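Local coordinates for LanC-like protein GCR2 (Arabidopsis thaliana, PDB 3T33) that binds a zinc ion, belongs to the LanC-like family and may play a role in abscisic acid signalling, at residues L104-C107 and L108-E112; A140-L144 and G145-L149; L91-S94 and Y95-T98; V64-T67 and W68-G72; A113-V116 and A117-S121. All coordinates share one frame; numbering follows the deposited sequence.

Contact 1: L104-C107 and L108-E112; sequences LKLC and LENVE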
# COMPACT_ATOMS: atom_id res chain seq x y z
N LEU A 104 -16.82 8.97 -9.12
CA LEU A 104 -16.56 7.95 -10.12
C LEU A 104 -16.40 8.54 -11.52
O LEU A 104 -15.50 8.17 -12.26
CB LEU A 104 -17.69 6.94 -10.10
CG LEU A 104 -17.68 5.77 -11.09
CD1 LEU A 104 -16.45 4.87 -10.83
CD2 LEU A 104 -18.94 5.00 -10.90
N LYS A 105 -17.26 9.51 -11.87
CA LYS A 105 -17.17 10.17 -13.17
C LYS A 105 -15.87 10.90 -13.29
O LYS A 105 -15.22 10.86 -14.31
CB LYS A 105 -18.36 11.13 -13.41
CG LYS A 105 -19.49 10.45 -14.19
CD LYS A 105 -20.86 10.99 -13.84
CE LYS A 105 -21.91 9.88 -13.93
NZ LYS A 105 -22.88 9.90 -12.73
N LEU A 106 -15.49 11.60 -12.24
CA LEU A 106 -14.32 12.42 -12.37
C LEU A 106 -13.13 11.46 -12.54
O LEU A 106 -12.23 11.71 -13.37
CB LEU A 106 -14.14 13.31 -11.13
CG LEU A 106 -13.00 14.30 -11.34
CD1 LEU A 106 -13.29 15.11 -12.64
CD2 LEU A 106 -12.81 15.23 -10.14
N CYS A 107 -13.15 10.39 -11.72
CA CYS A 107 -12.24 9.26 -11.82
C CYS A 107 -11.99 8.91 -13.28
O CYS A 107 -10.87 9.00 -13.75
CB CYS A 107 -12.82 8.02 -11.10
SG CYS A 107 -11.71 6.54 -11.30
N LEU A 108 -13.07 8.55 -13.97
CA LEU A 108 -12.98 8.14 -15.37
C LEU A 108 -12.47 9.20 -16.31
O LEU A 108 -11.80 8.87 -17.29
CB LEU A 108 -14.33 7.62 -15.87
CG LEU A 108 -14.54 6.21 -15.35
CD1 LEU A 108 -15.98 5.83 -15.56
CD2 LEU A 108 -13.62 5.22 -16.01
N GLU A 109 -12.77 10.45 -16.01
CA GLU A 109 -12.20 11.52 -16.80
C GLU A 109 -10.69 11.58 -16.58
O GLU A 109 -9.95 11.79 -17.55
CB GLU A 109 -12.80 12.88 -16.47
CG GLU A 109 -14.26 12.92 -16.52
CD GLU A 109 -14.79 14.34 -16.55
OE1 GLU A 109 -14.00 15.33 -16.40
OE2 GLU A 109 -16.03 14.44 -16.77
N ASN A 110 -10.24 11.42 -15.33
CA ASN A 110 -8.80 11.40 -15.07
C ASN A 110 -8.10 10.23 -15.77
O ASN A 110 -6.98 10.39 -16.25
CB ASN A 110 -8.51 11.28 -13.59
CG ASN A 110 -8.88 12.54 -12.80
OD1 ASN A 110 -8.47 12.67 -11.66
ND2 ASN A 110 -9.63 13.45 -13.39
N VAL A 111 -8.77 9.06 -15.80
CA VAL A 111 -8.21 7.81 -16.35
C VAL A 111 -7.98 8.00 -17.86
O VAL A 111 -6.85 7.80 -18.38
CB VAL A 111 -9.12 6.58 -16.10
CG1 VAL A 111 -8.53 5.33 -16.69
CG2 VAL A 111 -9.27 6.32 -14.58
N GLU A 112 -9.05 8.41 -18.54
CA GLU A 112 -9.02 8.74 -19.96
C GLU A 112 -7.87 9.68 -20.32
O GLU A 112 -7.12 9.38 -21.25
CB GLU A 112 -10.36 9.32 -20.37
CG GLU A 112 -10.39 9.98 -21.74
CD GLU A 112 -11.84 10.13 -22.17
OE1 GLU A 112 -12.45 11.22 -21.90
OE2 GLU A 112 -12.40 9.12 -22.72

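Contact 2: A140-L144 and G145-L149; sequences AAKCL and GDDQL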
# COMPACT_ATOMS: atom_id res chain seq x y z
N ALA A 140 -13.52 1.03 -12.89
CA ALA A 140 -14.36 2.23 -12.77
C ALA A 140 -15.51 2.18 -13.77
O ALA A 140 -16.62 2.47 -13.39
CB ALA A 140 -13.55 3.50 -12.89
N ALA A 141 -15.26 1.73 -15.01
CA ALA A 141 -16.32 1.54 -16.03
C ALA A 141 -17.35 0.48 -15.69
O ALA A 141 -18.53 0.63 -16.00
CB ALA A 141 -15.71 1.25 -17.44
N LYS A 142 -16.88 -0.62 -15.12
CA LYS A 142 -17.77 -1.64 -14.62
C LYS A 142 -18.66 -1.04 -13.51
O LYS A 142 -19.85 -1.28 -13.48
CB LYS A 142 -16.97 -2.87 -14.10
CG LYS A 142 -17.67 -4.25 -14.28
CD LYS A 142 -18.18 -4.43 -15.71
CE LYS A 142 -18.80 -5.80 -16.01
NZ LYS A 142 -19.26 -5.81 -17.44
N CYS A 143 -18.11 -0.24 -12.61
CA CYS A 143 -18.96 0.31 -11.54
C CYS A 143 -20.02 1.24 -12.13
O CYS A 143 -21.20 1.18 -11.73
CB CYS A 143 -18.14 1.01 -10.47
SG CYS A 143 -17.07 -0.14 -9.62
N LEU A 144 -19.61 2.03 -13.10
CA LEU A 144 -20.48 2.97 -13.74
C LEU A 144 -21.57 2.30 -14.61
O LEU A 144 -22.62 2.89 -14.83
CB LEU A 144 -19.67 3.99 -14.51
CG LEU A 144 -20.46 5.17 -15.10
CD1 LEU A 144 -21.03 6.13 -14.01
CD2 LEU A 144 -19.61 5.92 -16.12
N GLY A 145 -21.33 1.07 -15.04
CA GLY A 145 -22.30 0.29 -15.80
C GLY A 145 -22.13 0.51 -17.30
O GLY A 145 -23.05 0.18 -18.10
N ASP A 146 -20.96 1.04 -17.68
CA ASP A 146 -20.63 1.32 -19.07
C ASP A 146 -19.80 0.18 -19.67
O ASP A 146 -18.57 0.21 -19.62
CB ASP A 146 -19.85 2.63 -19.17
CG ASP A 146 -19.64 3.08 -20.61
OD1 ASP A 146 -19.84 2.24 -21.50
OD2 ASP A 146 -19.27 4.28 -20.83
N ASP A 147 -20.50 -0.82 -20.23
CA ASP A 147 -19.86 -2.00 -20.83
C ASP A 147 -18.90 -1.64 -21.96
O ASP A 147 -17.80 -2.14 -21.98
CB ASP A 147 -20.90 -3.02 -21.32
CG ASP A 147 -21.63 -3.77 -20.15
OD1 ASP A 147 -21.11 -3.82 -18.99
OD2 ASP A 147 -22.73 -4.35 -20.40
N GLN A 148 -19.26 -0.75 -22.88
CA GLN A 148 -18.37 -0.42 -24.02
C GLN A 148 -17.00 0.20 -23.60
O GLN A 148 -15.93 -0.12 -24.16
CB GLN A 148 -19.07 0.50 -25.04
CG GLN A 148 -20.49 0.09 -25.51
CD GLN A 148 -21.53 -0.09 -24.34
OE1 GLN A 148 -21.61 0.74 -23.40
NE2 GLN A 148 -22.33 -1.18 -24.41
N LEU A 149 -17.05 1.13 -22.67
CA LEU A 149 -15.85 1.68 -22.07
C LEU A 149 -15.03 0.56 -21.37
O LEU A 149 -13.82 0.56 -21.36
CB LEU A 149 -16.27 2.67 -21.01
CG LEU A 149 -15.56 4.00 -20.97
CD1 LEU A 149 -15.56 4.48 -19.54
CD2 LEU A 149 -14.18 3.92 -21.50

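Contact 3: L91-S94 and Y95-T98; sequences LFKS and YQVT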
# COMPACT_ATOMS: atom_id res chain seq x y z
N LEU A 91 -10.10 9.20 -6.02
CA LEU A 91 -11.49 9.50 -6.36
C LEU A 91 -12.31 8.26 -6.39
O LEU A 91 -13.48 8.25 -5.94
CB LEU A 91 -11.56 10.24 -7.72
CG LEU A 91 -11.29 11.74 -7.55
CD1 LEU A 91 -10.97 12.33 -8.87
CD2 LEU A 91 -12.53 12.41 -6.97
N PHE A 92 -11.71 7.21 -6.94
CA PHE A 92 -12.31 5.87 -6.86
C PHE A 92 -12.54 5.39 -5.37
O PHE A 92 -13.61 4.90 -5.03
CB PHE A 92 -11.49 4.84 -7.65
CG PHE A 92 -12.17 3.51 -7.77
CD1 PHE A 92 -13.31 3.36 -8.53
CD2 PHE A 92 -11.69 2.41 -7.08
CE1 PHE A 92 -14.00 2.14 -8.59
CE2 PHE A 92 -12.38 1.17 -7.14
CZ PHE A 92 -13.53 1.06 -7.93
N LYS A 93 -11.54 5.50 -4.52
CA LYS A 93 -11.66 5.11 -3.13
C LYS A 93 -12.77 5.95 -2.44
O LYS A 93 -13.54 5.45 -1.60
CB LYS A 93 -10.33 5.42 -2.45
CG LYS A 93 -10.38 5.26 -0.97
CD LYS A 93 -9.84 3.90 -0.51
CE LYS A 93 -10.89 2.99 -0.18
NZ LYS A 93 -10.34 1.61 -0.01
N SER A 94 -12.86 7.20 -2.82
CA SER A 94 -13.88 8.07 -2.27
C SER A 94 -15.25 7.68 -2.75
O SER A 94 -16.24 7.74 -2.02
CB SER A 94 -13.61 9.49 -2.71
OG SER A 94 -14.56 10.34 -2.12
N TYR A 95 -15.34 7.32 -4.01
CA TYR A 95 -16.58 6.79 -4.47
C TYR A 95 -16.92 5.50 -3.66
O TYR A 95 -18.07 5.29 -3.30
CB TYR A 95 -16.51 6.51 -5.99
CG TYR A 95 -17.54 5.55 -6.44
CD1 TYR A 95 -18.91 5.92 -6.46
CD2 TYR A 95 -17.20 4.25 -6.76
CE1 TYR A 95 -19.90 4.97 -6.82
CE2 TYR A 95 -18.13 3.32 -7.12
CZ TYR A 95 -19.49 3.69 -7.16
OH TYR A 95 -20.41 2.73 -7.52
N GLN A 96 -15.95 4.62 -3.43
CA GLN A 96 -16.23 3.33 -2.80
C GLN A 96 -16.80 3.56 -1.39
O GLN A 96 -17.59 2.74 -0.89
CB GLN A 96 -14.94 2.53 -2.63
CG GLN A 96 -14.49 1.65 -3.80
CD GLN A 96 -13.31 0.68 -3.34
OE1 GLN A 96 -12.31 1.12 -2.71
NE2 GLN A 96 -13.45 -0.63 -3.64
N VAL A 97 -16.36 4.66 -0.76
CA VAL A 97 -16.71 4.99 0.61
C VAL A 97 -18.04 5.78 0.65
O VAL A 97 -18.89 5.48 1.47
CB VAL A 97 -15.59 5.80 1.34
CG1 VAL A 97 -16.03 6.21 2.73
CG2 VAL A 97 -14.36 4.98 1.49
N THR A 98 -18.20 6.77 -0.24
CA THR A 98 -19.28 7.72 -0.13
C THR A 98 -20.39 7.34 -1.08
O THR A 98 -21.50 7.79 -0.92
CB THR A 98 -18.84 9.18 -0.50
OG1 THR A 98 -18.50 9.28 -1.90
CG2 THR A 98 -17.68 9.69 0.34

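Contact 4: V64-T67 and W68-G72; sequences VWET and WERSG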
# COMPACT_ATOMS: atom_id res chain seq x y z
N VAL A 64 -7.56 17.25 -5.95
CA VAL A 64 -8.29 17.49 -7.20
C VAL A 64 -8.06 18.90 -7.72
O VAL A 64 -7.82 19.06 -8.91
CB VAL A 64 -9.80 17.22 -7.08
CG1 VAL A 64 -10.52 17.61 -8.38
CG2 VAL A 64 -10.04 15.74 -6.80
N TRP A 65 -8.05 19.91 -6.84
CA TRP A 65 -7.74 21.27 -7.27
C TRP A 65 -6.40 21.36 -8.01
O TRP A 65 -6.36 21.84 -9.13
CB TRP A 65 -7.79 22.29 -6.14
CG TRP A 65 -7.69 23.66 -6.70
CD1 TRP A 65 -6.62 24.52 -6.60
CD2 TRP A 65 -8.67 24.32 -7.51
NE1 TRP A 65 -6.89 25.67 -7.29
CE2 TRP A 65 -8.14 25.57 -7.87
CE3 TRP A 65 -9.96 23.98 -7.96
CZ2 TRP A 65 -8.84 26.48 -8.67
CZ3 TRP A 65 -10.67 24.90 -8.76
CH2 TRP A 65 -10.10 26.13 -9.08
N GLU A 66 -5.35 20.82 -7.39
CA GLU A 66 -3.98 21.03 -7.81
C GLU A 66 -3.59 20.17 -8.98
O GLU A 66 -2.83 20.60 -9.81
CB GLU A 66 -3.01 20.74 -6.66
CG GLU A 66 -3.08 21.71 -5.50
CD GLU A 66 -2.81 23.17 -5.94
OE1 GLU A 66 -2.02 23.37 -6.91
OE2 GLU A 66 -3.41 24.12 -5.35
N THR A 67 -4.08 18.94 -9.05
CA THR A 67 -3.57 18.01 -10.01
C THR A 67 -4.42 18.01 -11.26
O THR A 67 -4.01 17.52 -12.28
CB THR A 67 -3.48 16.54 -9.44
OG1 THR A 67 -4.78 16.04 -9.09
CG2 THR A 67 -2.55 16.48 -8.25
N TRP A 68 -5.62 18.57 -11.15
CA TRP A 68 -6.56 18.56 -12.27
C TRP A 68 -6.95 19.96 -12.75
O TRP A 68 -6.75 20.30 -13.91
CB TRP A 68 -7.82 17.77 -11.90
CG TRP A 68 -8.70 17.46 -13.07
CD1 TRP A 68 -9.99 17.87 -13.25
CD2 TRP A 68 -8.37 16.67 -14.21
NE1 TRP A 68 -10.48 17.39 -14.44
CE2 TRP A 68 -9.50 16.65 -15.05
CE3 TRP A 68 -7.22 15.99 -14.61
CZ2 TRP A 68 -9.51 15.97 -16.27
CZ3 TRP A 68 -7.23 15.31 -15.82
CH2 TRP A 68 -8.37 15.31 -16.63
N GLU A 69 -7.51 20.76 -11.85
CA GLU A 69 -8.03 22.10 -12.23
C GLU A 69 -6.95 23.14 -12.47
O GLU A 69 -6.86 23.69 -13.57
CB GLU A 69 -9.15 22.61 -11.29
CG GLU A 69 -10.45 21.75 -11.34
CD GLU A 69 -11.27 22.01 -12.61
OE1 GLU A 69 -11.00 23.04 -13.28
OE2 GLU A 69 -12.17 21.20 -12.96
N ARG A 70 -6.10 23.39 -11.47
CA ARG A 70 -4.98 24.30 -11.64
C ARG A 70 -4.20 24.01 -12.96
O ARG A 70 -3.94 24.92 -13.77
CB ARG A 70 -4.02 24.17 -10.46
CG ARG A 70 -2.69 24.92 -10.65
CD ARG A 70 -2.83 26.38 -10.21
NE ARG A 70 -3.29 26.45 -8.82
CZ ARG A 70 -2.47 26.49 -7.76
NH1 ARG A 70 -1.15 26.50 -7.93
NH2 ARG A 70 -2.98 26.53 -6.53
N SER A 71 -3.84 22.74 -13.15
CA SER A 71 -2.98 22.32 -14.23
C SER A 71 -3.74 22.37 -15.57
O SER A 71 -3.19 21.98 -16.60
CB SER A 71 -2.47 20.88 -13.93
OG SER A 71 -3.51 19.91 -14.10
N GLY A 72 -4.99 22.83 -15.54
CA GLY A 72 -5.86 22.94 -16.72
C GLY A 72 -6.12 21.59 -17.38
O GLY A 72 -6.18 21.52 -18.61

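Contact 5: A113-V116 and A117-S121; sequences ACDV and ASRDS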
# COMPACT_ATOMS: atom_id res chain seq x y z
N ALA A 113 -7.71 10.79 -19.59
CA ALA A 113 -6.51 11.63 -19.79
C ALA A 113 -5.19 10.89 -19.55
O ALA A 113 -4.18 11.18 -20.19
CB ALA A 113 -6.55 12.89 -18.96
N CYS A 114 -5.17 9.93 -18.64
CA CYS A 114 -3.94 9.25 -18.33
C CYS A 114 -3.63 8.30 -19.47
O CYS A 114 -2.47 8.06 -19.79
CB CYS A 114 -4.10 8.50 -17.00
SG CYS A 114 -3.95 9.59 -15.51
N ASP A 115 -4.69 7.74 -20.05
CA ASP A 115 -4.58 6.82 -21.14
C ASP A 115 -3.90 7.48 -22.36
O ASP A 115 -2.86 7.00 -22.83
CB ASP A 115 -5.95 6.32 -21.50
CG ASP A 115 -5.91 5.23 -22.56
OD1 ASP A 115 -4.91 4.48 -22.68
OD2 ASP A 115 -6.93 5.11 -23.28
N VAL A 116 -4.49 8.59 -22.81
CA VAL A 116 -3.93 9.50 -23.84
C VAL A 116 -2.44 9.78 -23.58
O VAL A 116 -1.59 9.61 -24.47
CB VAL A 116 -4.73 10.86 -23.91
CG1 VAL A 116 -4.02 11.91 -24.79
CG2 VAL A 116 -6.18 10.64 -24.39
N ALA A 117 -2.13 10.22 -22.36
CA ALA A 117 -0.74 10.56 -22.01
C ALA A 117 0.19 9.32 -21.90
O ALA A 117 1.41 9.48 -21.93
CB ALA A 117 -0.71 11.36 -20.73
N SER A 118 -0.36 8.11 -21.78
CA SER A 118 0.49 6.93 -21.58
C SER A 118 0.73 6.01 -22.80
O SER A 118 1.40 4.96 -22.71
CB SER A 118 0.01 6.10 -20.39
OG SER A 118 -1.33 5.68 -20.53
N ARG A 119 0.18 6.41 -23.95
CA ARG A 119 0.50 5.74 -25.22
C ARG A 119 1.98 6.06 -25.42
O ARG A 119 2.48 7.09 -24.93
CB ARG A 119 -0.36 6.31 -26.36
CG ARG A 119 -1.86 6.43 -26.03
CD ARG A 119 -2.50 5.06 -25.71
NE ARG A 119 -3.95 5.17 -25.49
CZ ARG A 119 -4.88 4.78 -26.36
NH1 ARG A 119 -4.54 4.21 -27.52
NH2 ARG A 119 -6.17 4.93 -26.06
N ASP A 120 2.71 5.13 -26.03
CA ASP A 120 4.16 5.26 -26.15
C ASP A 120 4.91 4.85 -24.87
O ASP A 120 6.14 4.75 -24.88
CB ASP A 120 4.54 6.68 -26.55
CG ASP A 120 4.07 7.04 -27.95
OD1 ASP A 120 3.61 6.13 -28.68
OD2 ASP A 120 4.15 8.23 -28.32
N SER A 121 4.18 4.63 -23.78
CA SER A 121 4.82 4.27 -22.52
C SER A 121 5.20 2.82 -22.58
O SER A 121 4.46 1.98 -23.12
CB SER A 121 3.90 4.47 -21.29
OG SER A 121 4.58 4.10 -20.11

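Contact 1: L104-C107 and L108-E112
L106 and N110 meet one turn apart in the middle of helix 101-118, and both their backbones and their side chains take part. Four successive i to i+4 bonds carry the backbone through this turn. L108 N donates to L104 O, E109 N to K105 O at 3.0 Å, N110 N to L106 O at 2.8 Å and V111 N to C107 O at 2.9 Å; the N-H angles of the four lie between 147° and 163°, as in regular alpha helix. Among the side chains, L106 holds CG anti to its own N (chi1 -173°), which carries CD1 to 3.8 Å from E109 OE1. L106 and E109 cross at about a right angle, while the N110 amide comes to L106 obliquely, N110 ND2 standing 4.0 Å from L106 CG. On another side of the helix C107 SG touches V111 CG2 at 4.1 Å, a plain apolar contact. Outside the pair, L106 also packs on V64 and W68 of helix 45-69, and L108 on A140 and L144 of helix 130-144. Four backbone bonds thus satisfy the carbonyls of L104 to C107, so the buried L104, C107, L108 and V111 can turn apolar atoms to neighbouring helices.

Contact 2: A140-L144 and G145-L149
A141 O is gripped by two backbone N-H groups that follow one another in the chain, D146 N and G145 N, each at 3.0 Å. The D146 donor lies nearly along the C=O axis, whereas that of G145 is tilted 31° from the carbonyl plane. A weak bond from G145 N to K142 O accompanies them, and with the positive phi of G145 (90°) this is a Schellman motif, G145 being the C-prime residue that ends helix 130-144. Its backbone angles, with positive phi, are those that favour glycine. The next helix begins at once: D146 is the N-cap, and its OD1 accepts from L149 N at 3.2 Å over an almost straight N-H, met from above the carboxylate plane. Two side-chain contacts close the corner. K142 is bent at chi2 (50°), and its NZ reaches D147 OD1 at 3.1 Å in a salt bridge, from above the carboxylate plane; the same lysine makes a cation-pi contact with Y150. A141 CB meets L149 CD1 at 3.9 Å, an apolar touch between the two helices. The corner lies at the surface and joins helix 130-144 to helix 147-158, while A140 and L144 pack on L104 and L108 of helix 101-118 and C143 reaches F92 and Y95 of helix 84-98.

Contact 3: L91-S94 and Y95-T98
Q96 CG lies over one face of the F92 ring, 4.0 Å from F92 CE2; the amide continues past the rim at CE2, Q96 CD standing 3.9 Å from that atom, and its plane is 25° from the ring's. Y95 CD2 comes to F92 CE1 at 4.2 Å, and the Y95 ring has F92 O near its plane, at the edge. Beyond the amide, K93 is bent at chi2 and chi3 and gives Q96 OE1 a weak bond from NZ at 3.4 Å, but the stronger partner of this ammonium group is D401, in a salt bridge. At the end of the helix S94 O takes two sound bonds from T98: N at 2.8 Å, and OG1 at 2.7 Å. They arrive from opposite faces of the carbonyl plane. T98 chi1 of 67° places OG1 between N and the carbonyl carbon, within reach of that oxygen one turn back. S94 OG turns instead to D103. These residues form the last turns of helix 84-98, which is enclosed by several helices: L91 meets helix 101-118 at L106 and N110, F92 meets helix 130-144 at L136, V139 and C143, and K93 and S94 touch L400 of helix 392-402.

Contact 4: V64-T67 and W68-G72
A Schellman motif with a type I beta turn from E69 to G72 follows a wider pi-type turn in the C-terminal part of helix 45-69, and W65, E66, E69 and R70 are the side chains that meet there. The widening is seen in the bonds: R70 N donates to W65 O, an i to i+5 pair, at 2.8 Å and nearly straight (169°), while V64 O receives W68 N and, weakly, E69 N. G72, with positive phi, closes the turn through its N to E69 O. Over one face of the W65 ring lies E69 CB, 4.0 Å from the centroid of the six-membered ring and 25° off the ring normal, a CH-pi contact offset toward the rim. R70 runs side by side with E66, both pointing the same way. Bends at chi2 and chi3 turn the guanidinium so that E66 OE1 stands over its face, 3.2 Å above the plane, while E66 OE2 forms a salt bridge with R70 NH2 at 2.7 Å; carboxylate and guanidinium planes are almost perpendicular (88°). E66 OE2 has a second charged partner in K62, which would probably steady the carboxylate's negative charge. T67 OG1 bonds to T87 OG1 of helix 84-98, and V64 and W68 lean on L106 of helix 101-118, W68 reaching on to N110 and A113.

Contact 5: A113-V116 and A117-S121
D115 and R119, with A117 between them, carry most of this contact in the C-terminal part of helix 101-118. A117 keeps the helical pattern, its N bonding to A113 O at 3.1 Å, and its CB lies 3.5 Å from that same oxygen. D115 holds CG anti to its own N (chi1 -174°), bringing the carboxylate to the edge of the R119 guanidinium; the chain of R119, folded at chi2, comes back over the last turn to meet it. The two planes are 30° apart and the pair forms a salt bridge: R119 NE gives D115 OD1 a weak bond at 3.0 Å, and R119 NH2 comes to D115 OD2 at 2.9 Å. R156 meets the same OD2, whose position is less sure, so the caution covers both arginines; OD1 also bonds to the Y130 hydroxyl. D115 O is gripped too: S118 N reaches it at 2.9 Å from well above the carbonyl plane (64° out), and weak bonds come from R119 N and NE. The chain then leaves through a type II turn, S118 to S121. This carboxylate would be expected to favour the ionised form, and its charge probably offsets part of that of R119 and R156, which approach each other here.

Overall arrangement
Along the chain the order is contact 4, contact 3, contact 1, contact 5 and contact 2, on helices 45-69, 84-98, 101-118 (twice) and 130-144 with the start of 147-158. Contact 1 is the hub: the centres of contacts 2, 3, 4 and 5 lie about 11, 12, 13 and 14 Å from it, and it packs against contacts 2, 3 and 4, while contact 5 continues its helix. Contact 4 also touches contacts 3 and 5, and contact 3 touches contact 2. Contacts 2 and 4, about 25 Å apart between centres, do not touch. Successive helices thus pack side by side in this all-helical LanC-like protein, away from the zinc site formed by C288, C333 and H334.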